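Agarase (Pseudoalteromonas fuliginea, PDB 6XJ9) probably hydrolyses the beta-1,4 linkages of agarose, the gelling polysaccharide of red algae, as a family 50 glycoside hydrolase of a marine bacterium. Local coordinates at residues 375-380 / 393-398; 551-556 / 565-570; 638-643 / 655-660. All blocks are in the same frame, centred on the assembly; numbering follows the deposited sequence.

Interaction 1: 375-380 / 393-398; sequences GKHFGY and ETYSFY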
ATOM      1  N   GLY A 375       3.567  34.621 -10.057  1.00 30.65           N
ATOM      2  CA  GLY A 375       3.799  35.649  -9.057  1.00 29.47           C
ATOM      3  C   GLY A 375       2.524  36.040  -8.312  1.00 29.16           C
ATOM      4  O   GLY A 375       2.583  36.745  -7.306  1.00 29.94           O
ATOM      5  N   LYS A 376       1.371  35.580  -8.811  1.00 26.59           N
ATOM      6  CA  LYS A 376       0.098  35.920  -8.199  1.00 27.82           C
ATOM      7  C   LYS A 376      -0.119  35.081  -6.937  1.00 27.71           C
ATOM      8  O   LYS A 376      -1.007  35.381  -6.146  1.00 27.79           O
ATOM      9  CB  LYS A 376      -1.042  35.797  -9.216  1.00 28.04           C
ATOM     10  CG  LYS A 376      -1.365  34.387  -9.688  1.00 29.49           C
ATOM     11  CD  LYS A 376      -2.707  34.272 -10.410  1.00 31.72           C
ATOM     12  CE  LYS A 376      -2.718  34.904 -11.787  1.00 29.48           C
ATOM     13  NZ  LYS A 376      -1.791  34.211 -12.715  1.00 30.91           N
ATOM     14  N   HIS A 377       0.720  34.053  -6.741  1.00 26.50           N
ATOM     15  CA  HIS A 377       0.601  33.171  -5.589  1.00 26.83           C
ATOM     16  C   HIS A 377       1.380  33.680  -4.380  1.00 25.90           C
ATOM     17  O   HIS A 377       1.408  33.010  -3.354  1.00 27.20           O
ATOM     18  CB  HIS A 377       0.872  31.714  -5.983  1.00 27.32           C
ATOM     19  CG  HIS A 377       0.016  31.328  -7.139  1.00 26.88           C
ATOM     20  ND1 HIS A 377      -1.360  31.363  -7.062  1.00 25.82           N
ATOM     21  CD2 HIS A 377       0.326  31.013  -8.415  1.00 26.86           C
ATOM     22  CE1 HIS A 377      -1.865  31.029  -8.229  1.00 28.77           C
ATOM     23  NE2 HIS A 377      -0.848  30.817  -9.083  1.00 27.07           N
ATOM     24  N   PHE A 378       1.995  34.863  -4.497  1.00 25.89           N
ATOM     25  CA  PHE A 378       2.499  35.543  -3.314  1.00 26.73           C
ATOM     26  C   PHE A 378       1.319  36.063  -2.496  1.00 26.96           C
ATOM     27  O   PHE A 378       0.300  36.472  -3.047  1.00 28.44           O
ATOM     28  CB  PHE A 378       3.450  36.696  -3.665  1.00 27.79           C
ATOM     29  CG  PHE A 378       4.858  36.303  -4.049  1.00 26.58           C
ATOM     30  CD1 PHE A 378       5.751  35.821  -3.099  1.00 25.90           C
ATOM     31  CD2 PHE A 378       5.302  36.437  -5.357  1.00 25.74           C
ATOM     32  CE1 PHE A 378       7.043  35.453  -3.454  1.00 24.67           C
ATOM     33  CE2 PHE A 378       6.594  36.071  -5.710  1.00 25.22           C
ATOM     34  CZ  PHE A 378       7.461  35.577  -4.761  1.00 24.77           C
ATOM     35  N   GLY A 379       1.473  36.019  -1.171  1.00 27.49           N
ATOM     36  CA  GLY A 379       0.506  36.595  -0.251  1.00 26.93           C
ATOM     37  C   GLY A 379       1.228  37.301   0.889  1.00 27.97           C
ATOM     38  O   GLY A 379       2.403  37.630   0.758  1.00 26.65           O
ATOM     39  N   TYR A 380       0.509  37.525   1.992  1.00 28.57           N
ATOM     40  CA  TYR A 380       1.073  38.165   3.161  1.00 28.39           C
ATOM     41  C   TYR A 380       0.342  37.705   4.422  1.00 30.86           C
ATOM     42  O   TYR A 380      -0.875  37.524   4.413  1.00 29.18           O
ATOM     43  CB  TYR A 380       1.042  39.692   3.039  1.00 28.49           C
ATOM     44  CG  TYR A 380       1.924  40.352   4.067  1.00 28.75           C
ATOM     45  CD1 TYR A 380       3.269  40.568   3.817  1.00 28.71           C
ATOM     46  CD2 TYR A 380       1.428  40.693   5.318  1.00 28.96           C
ATOM     47  CE1 TYR A 380       4.098  41.139   4.772  1.00 29.80           C
ATOM     48  CE2 TYR A 380       2.239  41.254   6.286  1.00 28.84           C
ATOM     49  CZ  TYR A 380       3.580  41.476   6.011  1.00 29.80           C
ATOM     50  OH  TYR A 380       4.384  42.025   6.957  1.00 30.08           O
ATOM     51  N   GLU A 393       5.839  38.045   3.873  1.00 26.74           N
ATOM     52  CA  GLU A 393       5.420  37.510   2.595  1.00 25.30           C
ATOM     53  C   GLU A 393       5.229  36.005   2.715  1.00 24.87           C
ATOM     54  O   GLU A 393       5.976  35.323   3.420  1.00 23.95           O
ATOM     55  CB  GLU A 393       6.515  37.839   1.582  1.00 26.33           C
ATOM     56  CG  GLU A 393       6.298  37.222   0.222  1.00 27.50           C
ATOM     57  CD  GLU A 393       7.424  37.594  -0.721  1.00 28.10           C
ATOM     58  OE1 GLU A 393       7.366  38.701  -1.279  1.00 26.72           O
ATOM     59  OE2 GLU A 393       8.366  36.783  -0.858  1.00 30.29           O
ATOM     60  N   THR A 394       4.210  35.496   2.012  1.00 23.47           N
ATOM     61  CA  THR A 394       4.026  34.059   1.920  1.00 23.34           C
ATOM     62  C   THR A 394       4.028  33.676   0.446  1.00 23.34           C
ATOM     63  O   THR A 394       3.841  34.535  -0.412  1.00 26.83           O
ATOM     64  CB  THR A 394       2.743  33.627   2.645  1.00 23.65           C
ATOM     65  OG1 THR A 394       1.666  34.131   1.860  1.00 21.66           O
ATOM     66  CG2 THR A 394       2.642  34.174   4.057  1.00 24.43           C
ATOM     67  N   TYR A 395       4.254  32.393   0.166  1.00 23.53           N
ATOM     68  CA  TYR A 395       3.998  31.848  -1.157  1.00 23.73           C
ATOM     69  C   TYR A 395       3.187  30.566  -1.004  1.00 23.02           C
ATOM     70  O   TYR A 395       3.334  29.882  -0.001  1.00 21.93           O
ATOM     71  CB  TYR A 395       5.294  31.604  -1.932  1.00 21.81           C
ATOM     72  CG  TYR A 395       5.050  31.395  -3.405  1.00 22.67           C
ATOM     73  CD1 TYR A 395       4.539  32.410  -4.207  1.00 24.05           C
ATOM     74  CD2 TYR A 395       5.300  30.171  -3.992  1.00 23.51           C
ATOM     75  CE1 TYR A 395       4.284  32.211  -5.555  1.00 23.99           C
ATOM     76  CE2 TYR A 395       5.083  29.961  -5.346  1.00 24.26           C
ATOM     77  CZ  TYR A 395       4.570  30.982  -6.126  1.00 24.10           C
ATOM     78  OH  TYR A 395       4.347  30.737  -7.446  1.00 24.58           O
ATOM     79  N   SER A 396       2.332  30.273  -1.994  1.00 24.09           N
ATOM     80  CA  SER A 396       1.567  29.032  -2.024  1.00 22.55           C
ATOM     81  C   SER A 396       1.989  28.147  -3.200  1.00 23.90           C
ATOM     82  O   SER A 396       1.558  28.364  -4.331  1.00 24.66           O
ATOM     83  CB  SER A 396       0.091  29.305  -2.055  1.00 21.44           C
ATOM     84  OG  SER A 396      -0.626  28.076  -2.062  1.00 21.62           O
ATOM     85  N   PHE A 397       2.806  27.121  -2.925  1.00 23.27           N
ATOM     86  CA  PHE A 397       3.235  26.222  -3.985  1.00 22.98           C
ATOM     87  C   PHE A 397       2.060  25.372  -4.471  1.00 25.35           C
ATOM     88  O   PHE A 397       2.006  25.005  -5.649  1.00 23.83           O
ATOM     89  CB  PHE A 397       4.456  25.395  -3.568  1.00 22.39           C
ATOM     90  CG  PHE A 397       5.737  26.179  -3.400  1.00 22.69           C
ATOM     91  CD1 PHE A 397       6.543  26.468  -4.493  1.00 22.38           C
ATOM     92  CD2 PHE A 397       6.139  26.616  -2.148  1.00 22.00           C
ATOM     93  CE1 PHE A 397       7.713  27.197  -4.331  1.00 24.52           C
ATOM     94  CE2 PHE A 397       7.314  27.339  -1.981  1.00 23.20           C
ATOM     95  CZ  PHE A 397       8.105  27.622  -3.075  1.00 24.30           C
ATOM     96  N   TYR A 398       1.114  25.069  -3.570  1.00 23.41           N
ATOM     97  CA  TYR A 398      -0.047  24.302  -3.992  1.00 23.09           C
ATOM     98  C   TYR A 398      -0.864  25.099  -5.009  1.00 23.02           C
ATOM     99  O   TYR A 398      -1.224  24.560  -6.050  1.00 23.25           O
ATOM    100  CB  TYR A 398      -0.900  23.801  -2.824  1.00 23.17           C
ATOM    101  CG  TYR A 398      -2.108  23.024  -3.290  1.00 24.52           C
ATOM    102  CD1 TYR A 398      -1.981  21.735  -3.792  1.00 24.20           C
ATOM    103  CD2 TYR A 398      -3.370  23.601  -3.304  1.00 23.58           C
ATOM    104  CE1 TYR A 398      -3.081  21.029  -4.253  1.00 23.81           C
ATOM    105  CE2 TYR A 398      -4.481  22.913  -3.764  1.00 23.20           C
ATOM    106  CZ  TYR A 398      -4.335  21.622  -4.241  1.00 24.36           C
ATOM    107  OH  TYR A 398      -5.421  20.921  -4.684  1.00 22.89           O
TER
HETATM  108  O   HOH W   1       0.801  32.998  -0.433  1.00 26.77           O
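Gly379 and Thr394 form the hydrogen-bonded pair of two antiparallel strands: Gly379 N gives to Thr394 O at 2.9 Å, and Thr394 N returns a bond to Gly379 O at 3.1 Å. Phe378–Tyr395 and Tyr380–Glu393 are the non-hydrogen-bonded pairs flanking it. Past Phe378–Tyr395, Ser396 N hydrogen-bonds to His377 O (3.2 Å), and a water that donates to this carbonyl also bonds to Thr394 OG1, 2.7 Å away, linking the two segments just beyond the strand pairing. The same hydroxyl oxygen lies 3.4 Å from Gly379 CA, where a beta carbon would collide with it.

Among the rings, Tyr395 turns an edge toward the face of Phe378, CD1 to CD1 3.8 Å, with the planes 58° apart. Holding CG anti to its backbone N (chi1 -165°) also brings Tyr395 CE1 to 3.5 Å from His377 CB, while its hydroxyl bonds to Leu374 O. The extended Glu393 passes obliquely by the Phe378 ring, its OE2 3.2 Å from Phe378 CE1; Arg353, Tyr370 and Thr317 satisfy the buried carboxylate.

Strands 378-381 and 392-395 make a beta hairpin at one margin of a four-stranded antiparallel sheet, 392-395 also pairing with strand 315-320; Ser396 N-caps the following helix.

Interaction 2: 551-556 / 565-570; sequences TDVAEL and ASWAEF
Val553 sits on one face of Trp567: its CB stands over the five-membered ring, 3.8 Å from the centroid and 12° off the ring normal, a CH-pi contact. The two side chains run past each other in opposite directions, and Val553 CG2 reaches on to the indole's CD2. Deeper in, Leu556 CD1 touches both Trp567 CH2 (4.0 Å) and Phe570 CE1 (3.8 Å). Phe570, CG anti to its backbone N (chi1 180°), takes Trp567 CZ3 over one of its own faces, so leucine, indole and phenyl form one compact cluster. Three elements supply or back it in this run of consecutive helices: the first turns of helices 553-560 and 567-572, which follow each other along the chain, and helix 537-550, whose Tyr550 packs on Leu556 and whose Ser543 packs on Phe570. Toward solvent the contact thins. Trp567 NE1 makes a weak, bent bond to Thr551 O (3.1 Å, 135° at the hydrogen), where the chain leaves helix 537-550 with positive phi. Val553 N is equally close to Trp567 NE1, but both are donors and no bond forms. Asp552 and Ala565 add little beside it, and Ser566 spends its OG on N-capping its own helix, accepting from Glu569 N at 3.0 Å.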
ATOM      1  N   THR A 551     -27.378  31.273  50.785  1.00 43.80           N
ATOM      2  CA  THR A 551     -28.124  32.290  51.513  1.00 46.89           C
ATOM      3  C   THR A 551     -27.143  33.244  52.190  1.00 47.11           C
ATOM      4  O   THR A 551     -26.985  34.378  51.748  1.00 48.79           O
ATOM      5  CB  THR A 551     -29.135  31.665  52.488  1.00 47.47           C
ATOM      6  OG1 THR A 551     -29.809  30.587  51.832  1.00 45.58           O
ATOM      7  CG2 THR A 551     -30.145  32.661  53.020  1.00 47.91           C
ATOM      8  N   ASP A 552     -26.487  32.756  53.253  1.00 49.44           N
ATOM      9  CA  ASP A 552     -25.516  33.514  54.027  1.00 48.60           C
ATOM     10  C   ASP A 552     -24.110  33.078  53.627  1.00 49.82           C
ATOM     11  O   ASP A 552     -23.890  31.908  53.322  1.00 51.36           O
ATOM     12  CB  ASP A 552     -25.696  33.280  55.530  1.00 47.88           C
ATOM     13  CG  ASP A 552     -27.134  33.360  56.016  1.00 45.62           C
ATOM     14  OD1 ASP A 552     -27.799  34.369  55.701  1.00 45.05           O
ATOM     15  OD2 ASP A 552     -27.574  32.413  56.708  1.00 42.00           O
ATOM     16  N   VAL A 553     -23.163  34.023  53.670  1.00 49.07           N
ATOM     17  CA  VAL A 553     -21.788  33.770  53.267  1.00 50.68           C
ATOM     18  C   VAL A 553     -21.171  32.716  54.188  1.00 49.67           C
ATOM     19  O   VAL A 553     -20.378  31.895  53.740  1.00 49.22           O
ATOM     20  CB  VAL A 553     -20.963  35.073  53.176  1.00 52.00           C
ATOM     21  CG1 VAL A 553     -20.572  35.641  54.534  1.00 53.00           C
ATOM     22  CG2 VAL A 553     -19.741  34.932  52.276  1.00 52.03           C
ATOM     23  N   ALA A 554     -21.600  32.711  55.458  1.00 48.75           N
ATOM     24  CA  ALA A 554     -21.063  31.846  56.499  1.00 49.01           C
ATOM     25  C   ALA A 554     -21.062  30.377  56.078  1.00 44.37           C
ATOM     26  O   ALA A 554     -20.123  29.656  56.404  1.00 42.93           O
ATOM     27  CB  ALA A 554     -21.823  32.041  57.793  1.00 49.53           C
ATOM     28  N   GLU A 555     -22.123  29.940  55.381  1.00 42.41           N
ATOM     29  CA  GLU A 555     -22.243  28.553  54.947  1.00 41.84           C
ATOM     30  C   GLU A 555     -21.196  28.226  53.878  1.00 39.60           C
ATOM     31  O   GLU A 555     -20.656  27.120  53.852  1.00 36.14           O
ATOM     32  CB  GLU A 555     -23.655  28.248  54.426  1.00 44.99           C
ATOM     33  CG  GLU A 555     -24.756  28.377  55.464  1.00 47.77           C
ATOM     34  CD  GLU A 555     -24.795  27.309  56.545  1.00 47.82           C
ATOM     35  OE1 GLU A 555     -25.350  27.590  57.625  1.00 51.12           O
ATOM     36  OE2 GLU A 555     -24.274  26.203  56.314  1.00 50.66           O
ATOM     37  N   LEU A 556     -20.927  29.185  52.982  1.00 38.24           N
ATOM     38  CA  LEU A 556     -19.945  28.987  51.922  1.00 36.18           C
ATOM     39  C   LEU A 556     -18.537  28.967  52.521  1.00 36.01           C
ATOM     40  O   LEU A 556     -17.729  28.105  52.166  1.00 35.58           O
ATOM     41  CB  LEU A 556     -20.100  30.082  50.856  1.00 32.39           C
ATOM     42  CG  LEU A 556     -19.188  29.948  49.631  1.00 30.66           C
ATOM     43  CD1 LEU A 556     -19.874  30.445  48.373  1.00 29.87           C
ATOM     44  CD2 LEU A 556     -17.876  30.686  49.832  1.00 29.57           C
ATOM     45  N   ALA A 565     -15.660  38.101  54.927  1.00 46.36           N
ATOM     46  CA  ALA A 565     -16.371  38.936  55.884  1.00 48.30           C
ATOM     47  C   ALA A 565     -17.821  39.139  55.446  1.00 48.07           C
ATOM     48  O   ALA A 565     -18.718  39.216  56.283  1.00 48.36           O
ATOM     49  CB  ALA A 565     -15.655  40.254  56.044  1.00 44.96           C
ATOM     50  N   SER A 566     -18.041  39.220  54.128  1.00 44.90           N
ATOM     51  CA  SER A 566     -19.343  39.591  53.599  1.00 49.22           C
ATOM     52  C   SER A 566     -19.494  39.111  52.157  1.00 50.63           C
ATOM     53  O   SER A 566     -18.509  38.797  51.488  1.00 50.14           O
ATOM     54  CB  SER A 566     -19.544  41.083  53.684  1.00 46.91           C
ATOM     55  OG  SER A 566     -18.807  41.741  52.667  1.00 47.24           O
ATOM     56  N   TRP A 567     -20.748  39.084  51.687  1.00 50.24           N
ATOM     57  CA  TRP A 567     -21.030  38.810  50.288  1.00 46.68           C
ATOM     58  C   TRP A 567     -20.356  39.862  49.413  1.00 45.88           C
ATOM     59  O   TRP A 567     -19.847  39.542  48.342  1.00 42.58           O
ATOM     60  CB  TRP A 567     -22.539  38.700  50.035  1.00 44.10           C
ATOM     61  CG  TRP A 567     -23.071  37.337  50.352  1.00 43.99           C
ATOM     62  CD1 TRP A 567     -23.985  37.009  51.312  1.00 44.36           C
ATOM     63  CD2 TRP A 567     -22.686  36.101  49.725  1.00 44.62           C
ATOM     64  NE1 TRP A 567     -24.206  35.659  51.316  1.00 44.41           N
ATOM     65  CE2 TRP A 567     -23.427  35.076  50.350  1.00 44.67           C
ATOM     66  CE3 TRP A 567     -21.800  35.762  48.692  1.00 42.73           C
ATOM     67  CZ2 TRP A 567     -23.297  33.736  49.983  1.00 45.59           C
ATOM     68  CZ3 TRP A 567     -21.679  34.440  48.325  1.00 45.34           C
ATOM     69  CH2 TRP A 567     -22.419  33.441  48.963  1.00 46.37           C
ATOM     70  N   ALA A 568     -20.319  41.106  49.907  1.00 44.89           N
ATOM     71  CA  ALA A 568     -19.628  42.192  49.232  1.00 43.23           C
ATOM     72  C   ALA A 568     -18.155  41.850  49.022  1.00 43.93           C
ATOM     73  O   ALA A 568     -17.576  42.244  48.010  1.00 47.78           O
ATOM     74  CB  ALA A 568     -19.786  43.479  50.003  1.00 43.70           C
ATOM     75  N   GLU A 569     -17.547  41.145  49.987  1.00 42.37           N
ATOM     76  CA  GLU A 569     -16.180  40.673  49.830  1.00 40.71           C
ATOM     77  C   GLU A 569     -16.146  39.645  48.697  1.00 40.50           C
ATOM     78  O   GLU A 569     -15.321  39.746  47.792  1.00 39.47           O
ATOM     79  CB  GLU A 569     -15.611  40.092  51.132  1.00 40.36           C
ATOM     80  CG  GLU A 569     -14.093  39.944  51.120  1.00 40.92           C
ATOM     81  CD  GLU A 569     -13.445  39.219  52.293  1.00 41.87           C
ATOM     82  OE1 GLU A 569     -13.993  39.280  53.413  1.00 42.24           O
ATOM     83  OE2 GLU A 569     -12.385  38.591  52.086  1.00 39.66           O
ATOM     84  N   PHE A 570     -17.076  38.679  48.751  1.00 41.58           N
ATOM     85  CA  PHE A 570     -17.133  37.592  47.787  1.00 38.88           C
ATOM     86  C   PHE A 570     -17.240  38.164  46.376  1.00 41.45           C
ATOM     87  O   PHE A 570     -16.495  37.766  45.478  1.00 41.10           O
ATOM     88  CB  PHE A 570     -18.270  36.622  48.117  1.00 36.61           C
ATOM     89  CG  PHE A 570     -18.391  35.471  47.150  1.00 34.85           C
ATOM     90  CD1 PHE A 570     -17.859  34.227  47.456  1.00 33.39           C
ATOM     91  CD2 PHE A 570     -19.013  35.640  45.918  1.00 33.69           C
ATOM     92  CE1 PHE A 570     -17.955  33.175  46.555  1.00 34.91           C
ATOM     93  CE2 PHE A 570     -19.112  34.586  45.021  1.00 33.33           C
ATOM     94  CZ  PHE A 570     -18.579  33.356  45.341  1.00 32.98           C
TER

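Interaction 3: 638-643 / 655-660; sequences DVISFN and AFLSQF
Phe642 meets the edge of Phe656: CE2 and CZ of Phe642 lie near the plane of the Phe656 ring, and the two CZ atoms come to 3.8 Å. The rings arrive from opposite directions as an oblique pair, with their planes 83° apart and centroids 5.9 Å apart. One face of Phe656 carries Leu657 CG from its own segment. Phe660 has Gln659 CB centred over one face, and Ile640 CD1 approaches it obliquely, 4.3 Å from Phe660 CD2.

Between the aromatic residues comes Leu657, whose CD2 lies 4.1 Å from Phe642 CE1 and at a looser 4.5 Å from Ile640 CD1. Phe656 swings its CG between its backbone N and carbonyl carbon (chi1 74°), which carries the ring end toward the strand although the side chain does not start out that way. No hydrogen bond crosses the contact. The 3-10 turn is braced from within, Ala655 O accepting from both Ser658 N and Ser658 OG, the hydroxyl at 2.8 Å and nearly in line with the C=O bond. An alanine in place of Phe642 would probably leave the edge of Phe656 and the CD2 methyl of Leu657 without their partner and open a gap that Trp654, edge-to-face with the same ring, also borders.

Strand 640-643 pairs in parallel with strands 620-621 and 664-666. Ile640 and Phe642 point to the turn on its outer side, whereas Asn643 bonds to Asn508 and Glu509. Segment 655-660 belongs to the connection between strands 640-643 and 664-666, beside helix 627-634, an outer-layer arrangement consistent with the beta/alpha-barrel fold of this glycoside hydrolase family.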
ATOM      1  N   ASP A 638     -27.509  19.845  18.216  1.00 17.65           N
ATOM      2  CA  ASP A 638     -28.112  18.715  17.526  1.00 17.43           C
ATOM      3  C   ASP A 638     -27.120  17.555  17.531  1.00 16.57           C
ATOM      4  O   ASP A 638     -27.510  16.391  17.635  1.00 16.25           O
ATOM      5  CB  ASP A 638     -28.509  19.108  16.100  1.00 16.97           C
ATOM      6  CG  ASP A 638     -29.627  20.133  16.084  1.00 18.12           C
ATOM      7  OD1 ASP A 638     -30.773  19.743  16.375  1.00 19.49           O
ATOM      8  OD2 ASP A 638     -29.341  21.309  15.814  1.00 18.31           O
ATOM      9  N   VAL A 639     -25.839  17.897  17.400  1.00 14.59           N
ATOM     10  CA  VAL A 639     -24.763  16.911  17.368  1.00 14.46           C
ATOM     11  C   VAL A 639     -23.618  17.487  18.189  1.00 14.14           C
ATOM     12  O   VAL A 639     -23.294  18.663  18.025  1.00 15.17           O
ATOM     13  CB  VAL A 639     -24.300  16.603  15.925  1.00 13.88           C
ATOM     14  CG1 VAL A 639     -23.227  15.514  15.875  1.00 13.50           C
ATOM     15  CG2 VAL A 639     -25.457  16.237  15.000  1.00 13.56           C
ATOM     16  N   ILE A 640     -23.023  16.666  19.064  1.00 15.21           N
ATOM     17  CA  ILE A 640     -21.865  17.093  19.838  1.00 15.20           C
ATOM     18  C   ILE A 640     -20.607  16.777  19.031  1.00 15.41           C
ATOM     19  O   ILE A 640     -20.364  15.621  18.689  1.00 14.55           O
ATOM     20  CB  ILE A 640     -21.783  16.451  21.240  1.00 15.47           C
ATOM     21  CG1 ILE A 640     -23.131  16.344  21.955  1.00 17.20           C
ATOM     22  CG2 ILE A 640     -20.794  17.225  22.093  1.00 15.77           C
ATOM     23  CD1 ILE A 640     -23.061  15.528  23.238  1.00 17.78           C
ATOM     24  N   SER A 641     -19.801  17.815  18.760  1.00 14.73           N
ATOM     25  CA  SER A 641     -18.598  17.670  17.954  1.00 14.16           C
ATOM     26  C   SER A 641     -17.347  17.668  18.841  1.00 14.78           C
ATOM     27  O   SER A 641     -17.281  18.392  19.835  1.00 15.02           O
ATOM     28  CB  SER A 641     -18.534  18.753  16.901  1.00 13.60           C
ATOM     29  OG  SER A 641     -18.677  20.033  17.502  1.00 13.52           O
ATOM     30  N   PHE A 642     -16.384  16.805  18.483  1.00 15.41           N
ATOM     31  CA  PHE A 642     -15.101  16.647  19.154  1.00 16.31           C
ATOM     32  C   PHE A 642     -14.008  16.479  18.098  1.00 16.12           C
ATOM     33  O   PHE A 642     -14.262  15.896  17.051  1.00 15.01           O
ATOM     34  CB  PHE A 642     -15.073  15.363  19.990  1.00 16.49           C
ATOM     35  CG  PHE A 642     -16.143  15.255  21.048  1.00 17.94           C
ATOM     36  CD1 PHE A 642     -17.390  14.726  20.740  1.00 17.41           C
ATOM     37  CD2 PHE A 642     -15.900  15.673  22.355  1.00 17.45           C
ATOM     38  CE1 PHE A 642     -18.365  14.603  21.720  1.00 17.79           C
ATOM     39  CE2 PHE A 642     -16.874  15.550  23.336  1.00 17.27           C
ATOM     40  CZ  PHE A 642     -18.108  15.027  23.010  1.00 17.87           C
ATOM     41  N   ASN A 643     -12.785  16.954  18.394  1.00 15.62           N
ATOM     42  CA  ASN A 643     -11.627  16.586  17.589  1.00 15.33           C
ATOM     43  C   ASN A 643     -10.843  15.515  18.353  1.00 16.41           C
ATOM     44  O   ASN A 643     -10.718  15.599  19.569  1.00 15.80           O
ATOM     45  CB  ASN A 643     -10.763  17.801  17.234  1.00 14.61           C
ATOM     46  CG  ASN A 643     -11.500  18.862  16.444  1.00 15.72           C
ATOM     47  OD1 ASN A 643     -12.455  18.559  15.731  1.00 15.08           O
ATOM     48  ND2 ASN A 643     -11.066  20.108  16.562  1.00 15.30           N
ATOM     49  N   ALA A 655     -17.325   6.365  26.425  1.00 22.91           N
ATOM     50  CA  ALA A 655     -18.460   5.746  27.092  1.00 22.79           C
ATOM     51  C   ALA A 655     -19.340   6.811  27.736  1.00 21.92           C
ATOM     52  O   ALA A 655     -20.543   6.608  27.888  1.00 22.84           O
ATOM     53  CB  ALA A 655     -17.986   4.748  28.122  1.00 23.95           C
ATOM     54  N   PHE A 656     -18.725   7.939  28.095  1.00 21.21           N
ATOM     55  CA  PHE A 656     -19.397   9.032  28.782  1.00 21.07           C
ATOM     56  C   PHE A 656     -20.582   9.534  27.959  1.00 20.78           C
ATOM     57  O   PHE A 656     -21.466  10.164  28.517  1.00 21.96           O
ATOM     58  CB  PHE A 656     -18.417  10.163  29.122  1.00 21.65           C
ATOM     59  CG  PHE A 656     -17.996  10.997  27.936  1.00 22.41           C
ATOM     60  CD1 PHE A 656     -18.653  12.183  27.623  1.00 21.49           C
ATOM     61  CD2 PHE A 656     -16.967  10.580  27.108  1.00 21.12           C
ATOM     62  CE1 PHE A 656     -18.294  12.937  26.516  1.00 21.15           C
ATOM     63  CE2 PHE A 656     -16.594  11.343  26.007  1.00 22.95           C
ATOM     64  CZ  PHE A 656     -17.261  12.517  25.705  1.00 21.58           C
ATOM     65  N   LEU A 657     -20.608   9.247  26.646  1.00 18.61           N
ATOM     66  CA  LEU A 657     -21.639   9.773  25.759  1.00 19.06           C
ATOM     67  C   LEU A 657     -23.011   9.176  26.085  1.00 19.24           C
ATOM     68  O   LEU A 657     -24.048   9.755  25.749  1.00 19.11           O
ATOM     69  CB  LEU A 657     -21.257   9.480  24.303  1.00 17.57           C
ATOM     70  CG  LEU A 657     -20.174  10.384  23.710  1.00 17.40           C
ATOM     71  CD1 LEU A 657     -19.863   9.978  22.273  1.00 16.97           C
ATOM     72  CD2 LEU A 657     -20.582  11.857  23.769  1.00 16.43           C
ATOM     73  N   SER A 658     -23.013   8.016  26.751  1.00 18.72           N
ATOM     74  CA  SER A 658     -24.248   7.368  27.156  1.00 20.49           C
ATOM     75  C   SER A 658     -25.005   8.221  28.180  1.00 20.94           C
ATOM     76  O   SER A 658     -26.188   8.022  28.404  1.00 21.88           O
ATOM     77  CB  SER A 658     -23.957   5.978  27.663  1.00 21.34           C
ATOM     78  OG  SER A 658     -23.115   6.035  28.806  1.00 22.02           O
ATOM     79  N   GLN A 659     -24.333   9.212  28.770  1.00 22.30           N
ATOM     80  CA  GLN A 659     -24.946  10.151  29.701  1.00 23.35           C
ATOM     81  C   GLN A 659     -26.010  11.007  29.003  1.00 22.96           C
ATOM     82  O   GLN A 659     -26.973  11.414  29.649  1.00 21.91           O
ATOM     83  CB  GLN A 659     -23.855  11.037  30.303  1.00 24.60           C
ATOM     84  CG  GLN A 659     -24.203  11.683  31.640  1.00 29.17           C
ATOM     85  CD  GLN A 659     -22.994  12.372  32.236  1.00 29.70           C
ATOM     86  OE1 GLN A 659     -21.861  11.901  32.128  1.00 34.47           O
ATOM     87  NE2 GLN A 659     -23.224  13.508  32.865  1.00 30.53           N
ATOM     88  N   PHE A 660     -25.844  11.278  27.697  1.00 20.48           N
ATOM     89  CA  PHE A 660     -26.637  12.311  27.037  1.00 20.86           C
ATOM     90  C   PHE A 660     -27.537  11.759  25.941  1.00 21.80           C
ATOM     91  O   PHE A 660     -28.473  12.434  25.537  1.00 22.58           O
ATOM     92  CB  PHE A 660     -25.732  13.363  26.393  1.00 19.29           C
ATOM     93  CG  PHE A 660     -24.635  13.803  27.318  1.00 18.48           C
ATOM     94  CD1 PHE A 660     -24.939  14.449  28.511  1.00 18.25           C
ATOM     95  CD2 PHE A 660     -23.316  13.497  27.036  1.00 18.00           C
ATOM     96  CE1 PHE A 660     -23.933  14.820  29.390  1.00 18.50           C
ATOM     97  CE2 PHE A 660     -22.310  13.878  27.913  1.00 18.23           C
ATOM     98  CZ  PHE A 660     -22.621  14.541  29.083  1.00 18.12           C
TER

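Overall arrangement
The three contacts are separate and hold different elements, following one another along the chain; no two come nearer than about 22 Å between nearest atoms, and interactions 1 and 3 lie on opposite sides of the chain's centre. Interactions 1 and 3 are buried, whereas interaction 2, whose centre is about 44 Å from that of the chain, is partly exposed. Chemistry follows place. The hairpin of interaction 1 is held by backbone hydrogen bonds and a bridging water, with aromatic packing on one face. Interaction 2 joins successive helix starts through an indole and aliphatic groups, its one cross-bond weak. Interaction 3, between a parallel strand and its outer covering turn, is wholly apolar.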